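Local coordinates for tapirin (Caldicellulosiruptor hydrothermalis, PDB 6N2C), which probably binds cellulose at the cell surface, helping this thermophilic bacterium adhere to it, and carries a zinc site in its beta-helical C-terminal domain, at residues G237-G242 against N251-K256; N257-N262 against S272-D277. All blocks are in the same frame, centred on the assembly; numbering follows the deposited sequence. Where two conformers were deposited one is given.

Contacts 1 and 2 are successive versions of one contact, made a coil apart in the beta-helix, with centres about 5 Å from each other. In each, a short strand of one face meets the strand of another face in the following coil: 239-240 against 252-255, then 259-260 against 273-276. Strands 239-240 and 259-260 are neighbours on one face, 252-255 and 273-276 on another. Two hydroxyl-containing pairs join the contacts: Thr-255 OG1 lies 2.8 Å from Ser-276 OG, and Tyr-254 OH lies 2.5 Å from Asp-277 OD2, both probably hydrogen bonds. The zinc site of His-530, Asp-532 and Glu-551 lies away from both.

Contact 1 of 2, residues G237-G242 against N251-K256; sequences GSFIFG and NLMYTK
The Phe-239 ring takes the methyl of Met-253 on one face, while Phe-241 CD1 lies in the ring plane at its edge. Met-253 CE sits 3.6 Å from the centroid of the Phe-239 ring, displaced toward the CB end, and comes within 3.3 Å of Phe-239 CG; this is a CH-pi contact. Behind the methyl, SD lies above the same face at 5.2 Å from the Phe-239 centroid, a more distant Met-aromatic contact. Phe-239 CE1 in turn stands 3.6 Å above the plane of the Phe-241 ring, near its rim, and Phe-241 stacks with Phe-261 of the next coil. Met-253 reaches so far because its chain is fully extended, with CG opposite the backbone N (chi1 176°) and chi3 at -174°. The two side chains cross at about a right angle. The C-terminal domain is built round a parallel beta-helix with three strand-bearing faces, and here residues from two faces in successive coils point into the interior and meet across it. An alanine in place of Phe-239 would probably open a gap beside Met-253 and leave its terminal methyl without the aromatic face it rests on. Toward the end of strand 252-255, Thr-255 CG2 packs 3.9 Å from Phe-239 CB, and Thr-255 CB approaches Gly-237 O at 3.6 Å. With OG1 between backbone N and carbonyl carbon (chi1 82°), CG2 turns toward Phe-239 CB, and OG1 is hydrogen-bonded to Ser-276 OG and Gly-258 O. Lys-256 CB passes 4.0 Å from Gly-237 N before its chain leads away.

Contact 2 of 2, residues N257-N262 against S272-D277; sequences NGITFN and SLLFSD
The end of Ile-259 comes onto the flank of the Leu-274 CD1 methyl, CD1 to CD1 3.7 Å. Ile-259 sends CG1 out beside its backbone N, opposite the carbonyl carbon (chi1 -53°), and an extended chi2 of 179° carries CD1 on toward the facing strand. In Leu-274, CG lies opposite the backbone N instead, and CD1 is the branch presented to the isoleucine; the two chains cross obliquely. Met-253 of strand 252-255 touches both, and Leu-274 also packs on Ile-288, on the third face, and on Leu-293 of the following coil. In the parallel beta-helix, strand 259-260 thus faces strand 273-276 of the next coil from a different face of the solenoid. Ser-276 has its OG opposite the backbone N (chi1 -172°), bringing it 3.2 Å from Gly-258 N and equally near Gly-258 CA. The buried hydroxyl is held by Gly-278 N as well as by Thr-255, two partners that probably fix its rotation. At the backbone angles of Gly-258 any CB would collide with the carbonyl O of Asn-257, which is reason enough for a glycine. Just past the end of strand 273-276, Asp-277 OD1 lies in the plane of the Phe-275 ring, at its edge, and forms a salt bridge with Lys-457 of helix 451-457.

Contact 1 of 2, residues G237-G242 against N251-K256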
# COMPACT_ATOMS: atom_id res chain seq x y z
N GLY A 237 -0.79 4.05 11.54
CA GLY A 237 -0.89 5.26 10.77
C GLY A 237 -1.14 5.05 9.31
O GLY A 237 -1.39 3.90 8.88
N SER A 238 -1.03 6.11 8.52
CA SER A 238 -1.20 6.02 7.06
C SER A 238 0.09 6.22 6.36
O SER A 238 1.12 6.56 6.98
CB SER A 238 -2.21 7.05 6.52
OG SER A 238 -3.43 6.92 7.17
N PHE A 239 0.06 6.03 5.05
CA PHE A 239 1.14 6.42 4.15
C PHE A 239 0.59 7.52 3.25
O PHE A 239 -0.48 7.32 2.63
CB PHE A 239 1.63 5.23 3.35
CG PHE A 239 2.86 5.53 2.55
CD1 PHE A 239 2.79 6.21 1.32
CD2 PHE A 239 4.13 5.20 3.03
CE1 PHE A 239 3.97 6.54 0.62
CE2 PHE A 239 5.27 5.50 2.31
CZ PHE A 239 5.19 6.17 1.12
N ILE A 240 1.24 8.67 3.24
CA ILE A 240 0.70 9.86 2.56
C ILE A 240 1.65 10.24 1.46
O ILE A 240 2.84 10.57 1.73
CB ILE A 240 0.54 11.02 3.58
CG1 ILE A 240 -0.49 10.56 4.64
CG2 ILE A 240 0.15 12.29 2.84
CD1 ILE A 240 -0.64 11.44 5.85
N PHE A 241 1.16 10.25 0.20
CA PHE A 241 1.97 10.71 -0.93
C PHE A 241 1.85 12.24 -1.06
O PHE A 241 0.82 12.82 -0.64
CB PHE A 241 1.50 10.12 -2.27
CG PHE A 241 1.85 8.66 -2.49
CD1 PHE A 241 1.14 7.66 -1.90
CD2 PHE A 241 2.87 8.33 -3.27
CE1 PHE A 241 1.48 6.34 -2.04
CE2 PHE A 241 3.18 7.01 -3.48
CZ PHE A 241 2.54 6.00 -2.83
N GLY A 242 2.84 12.89 -1.65
CA GLY A 242 2.84 14.35 -1.83
C GLY A 242 2.74 14.88 -3.23
O GLY A 242 2.32 16.05 -3.45
N ASN A 251 8.02 -6.62 -1.44
CA ASN A 251 7.27 -7.66 -0.68
C ASN A 251 5.95 -7.09 -0.13
O ASN A 251 4.96 -7.06 -0.85
CB ASN A 251 8.16 -8.31 0.37
CG ASN A 251 7.51 -9.50 1.00
OD1 ASN A 251 7.10 -10.44 0.29
ND2 ASN A 251 7.33 -9.45 2.27
N LEU A 252 5.92 -6.57 1.07
CA LEU A 252 4.64 -6.05 1.51
C LEU A 252 4.72 -4.62 2.01
O LEU A 252 5.66 -4.21 2.69
CB LEU A 252 3.95 -6.97 2.52
CG LEU A 252 4.61 -6.92 3.90
CD1 LEU A 252 4.11 -5.76 4.75
CD2 LEU A 252 4.41 -8.25 4.62
N MET A 253 3.64 -3.90 1.69
CA MET A 253 3.36 -2.60 2.26
C MET A 253 2.10 -2.75 3.02
O MET A 253 1.05 -3.16 2.49
CB MET A 253 3.21 -1.53 1.16
CG MET A 253 2.81 -0.17 1.71
SD MET A 253 3.00 1.01 0.37
CE MET A 253 2.68 2.52 1.26
N TYR A 254 2.16 -2.44 4.34
CA TYR A 254 1.03 -2.50 5.23
C TYR A 254 0.81 -1.13 5.86
O TYR A 254 1.75 -0.54 6.32
CB TYR A 254 1.25 -3.50 6.43
CG TYR A 254 0.16 -3.32 7.49
CD1 TYR A 254 -1.10 -3.96 7.35
CD2 TYR A 254 0.31 -2.51 8.64
CE1 TYR A 254 -2.12 -3.74 8.24
CE2 TYR A 254 -0.71 -2.32 9.54
CZ TYR A 254 -1.90 -2.94 9.37
OH TYR A 254 -2.88 -2.76 10.27
N THR A 255 -0.45 -0.64 5.96
CA THR A 255 -0.79 0.52 6.78
C THR A 255 -2.06 0.24 7.52
O THR A 255 -2.93 -0.44 7.00
CB THR A 255 -0.92 1.83 5.99
OG1 THR A 255 -2.22 1.92 5.38
CG2 THR A 255 0.17 2.03 5.03
N LYS A 256 -2.16 0.75 8.75
CA LYS A 256 -3.44 0.62 9.43
C LYS A 256 -4.52 1.59 8.87
O LYS A 256 -5.72 1.25 8.71
CB LYS A 256 -3.24 0.91 10.91
CG LYS A 256 -4.45 0.56 11.73
CD LYS A 256 -4.35 1.10 13.16
CE LYS A 256 -5.73 1.07 13.82
NZ LYS A 256 -5.73 1.52 15.25

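Contact 2 of 2, residues N257-N262 against S272-D277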
# COMPACT_ATOMS: atom_id res chain seq x y z
N ASN A 257 -4.14 2.81 8.73
CA ASN A 257 -5.13 3.89 8.54
C ASN A 257 -5.28 4.45 7.12
O ASN A 257 -5.88 5.47 6.94
CB ASN A 257 -4.92 5.01 9.56
CG ASN A 257 -5.22 4.53 10.97
OD1 ASN A 257 -6.01 3.61 11.15
ND2 ASN A 257 -4.57 5.08 11.93
N GLY A 258 -4.72 3.75 6.15
CA GLY A 258 -4.92 4.13 4.80
C GLY A 258 -3.68 4.49 4.00
O GLY A 258 -2.55 4.51 4.48
N ILE A 259 -3.92 4.71 2.71
CA ILE A 259 -2.86 5.20 1.83
C ILE A 259 -3.49 6.34 1.02
O ILE A 259 -4.44 6.09 0.25
CB ILE A 259 -2.33 4.13 0.90
CG1 ILE A 259 -1.89 2.84 1.73
CG2 ILE A 259 -1.23 4.69 0.02
CD1 ILE A 259 -1.35 1.71 0.86
N THR A 260 -2.95 7.54 1.18
CA THR A 260 -3.62 8.75 0.64
C THR A 260 -2.70 9.39 -0.36
O THR A 260 -1.62 9.80 -0.00
CB THR A 260 -4.05 9.71 1.73
OG1 THR A 260 -4.75 9.05 2.78
CG2 THR A 260 -4.88 10.84 1.15
N PHE A 261 -3.15 9.43 -1.62
CA PHE A 261 -2.45 10.04 -2.72
C PHE A 261 -2.84 11.52 -2.74
O PHE A 261 -4.02 11.84 -2.56
CB PHE A 261 -2.81 9.37 -4.02
CG PHE A 261 -2.24 8.00 -4.21
CD1 PHE A 261 -2.81 6.88 -3.60
CD2 PHE A 261 -1.08 7.81 -4.94
CE1 PHE A 261 -2.21 5.61 -3.77
CE2 PHE A 261 -0.49 6.55 -5.13
CZ PHE A 261 -1.08 5.45 -4.53
N ASN A 262 -1.87 12.38 -2.92
CA ASN A 262 -2.05 13.83 -3.13
C ASN A 262 -1.10 14.26 -4.20
O ASN A 262 -0.01 13.74 -4.31
CB ASN A 262 -1.67 14.64 -1.90
CG ASN A 262 -2.51 14.30 -0.72
OD1 ASN A 262 -3.68 14.68 -0.67
ND2 ASN A 262 -1.97 13.43 0.20
N SER A 272 4.17 -7.98 -4.23
CA SER A 272 3.51 -9.18 -3.64
C SER A 272 2.27 -8.84 -2.90
O SER A 272 1.24 -9.35 -3.24
CB SER A 272 4.55 -9.89 -2.75
OG SER A 272 3.97 -10.93 -1.99
N LEU A 273 2.33 -7.99 -1.89
CA LEU A 273 1.15 -7.75 -1.04
C LEU A 273 1.05 -6.27 -0.68
O LEU A 273 2.03 -5.71 -0.16
CB LEU A 273 1.28 -8.57 0.26
CG LEU A 273 0.18 -8.46 1.32
CD1 LEU A 273 -1.23 -8.67 0.75
CD2 LEU A 273 0.39 -9.36 2.54
N LEU A 274 -0.16 -5.69 -0.86
CA LEU A 274 -0.47 -4.31 -0.41
C LEU A 274 -1.65 -4.46 0.44
O LEU A 274 -2.70 -4.99 -0.02
CB LEU A 274 -0.81 -3.44 -1.67
CG LEU A 274 -1.20 -2.02 -1.42
CD1 LEU A 274 -0.02 -1.34 -0.76
CD2 LEU A 274 -1.47 -1.34 -2.72
N PHE A 275 -1.55 -4.06 1.72
CA PHE A 275 -2.61 -4.31 2.68
C PHE A 275 -2.84 -3.07 3.49
O PHE A 275 -1.90 -2.59 4.12
CB PHE A 275 -2.18 -5.48 3.62
CG PHE A 275 -3.27 -6.08 4.40
CD1 PHE A 275 -3.92 -5.36 5.42
CD2 PHE A 275 -3.72 -7.38 4.12
CE1 PHE A 275 -4.97 -5.93 6.15
CE2 PHE A 275 -4.74 -7.91 4.86
CZ PHE A 275 -5.38 -7.21 5.84
N SER A 276 -4.09 -2.60 3.56
CA SER A 276 -4.42 -1.52 4.47
C SER A 276 -5.71 -1.85 5.19
O SER A 276 -6.61 -2.42 4.62
CB SER A 276 -4.57 -0.17 3.77
OG SER A 276 -4.72 0.89 4.70
N ASP A 277 -5.79 -1.53 6.47
CA ASP A 277 -7.05 -1.58 7.14
C ASP A 277 -7.94 -0.37 6.84
O ASP A 277 -9.09 -0.33 7.37
CB ASP A 277 -6.88 -1.71 8.63
CG ASP A 277 -6.17 -3.05 9.02
OD1 ASP A 277 -6.55 -4.06 8.42
OD2 ASP A 277 -5.31 -3.03 9.98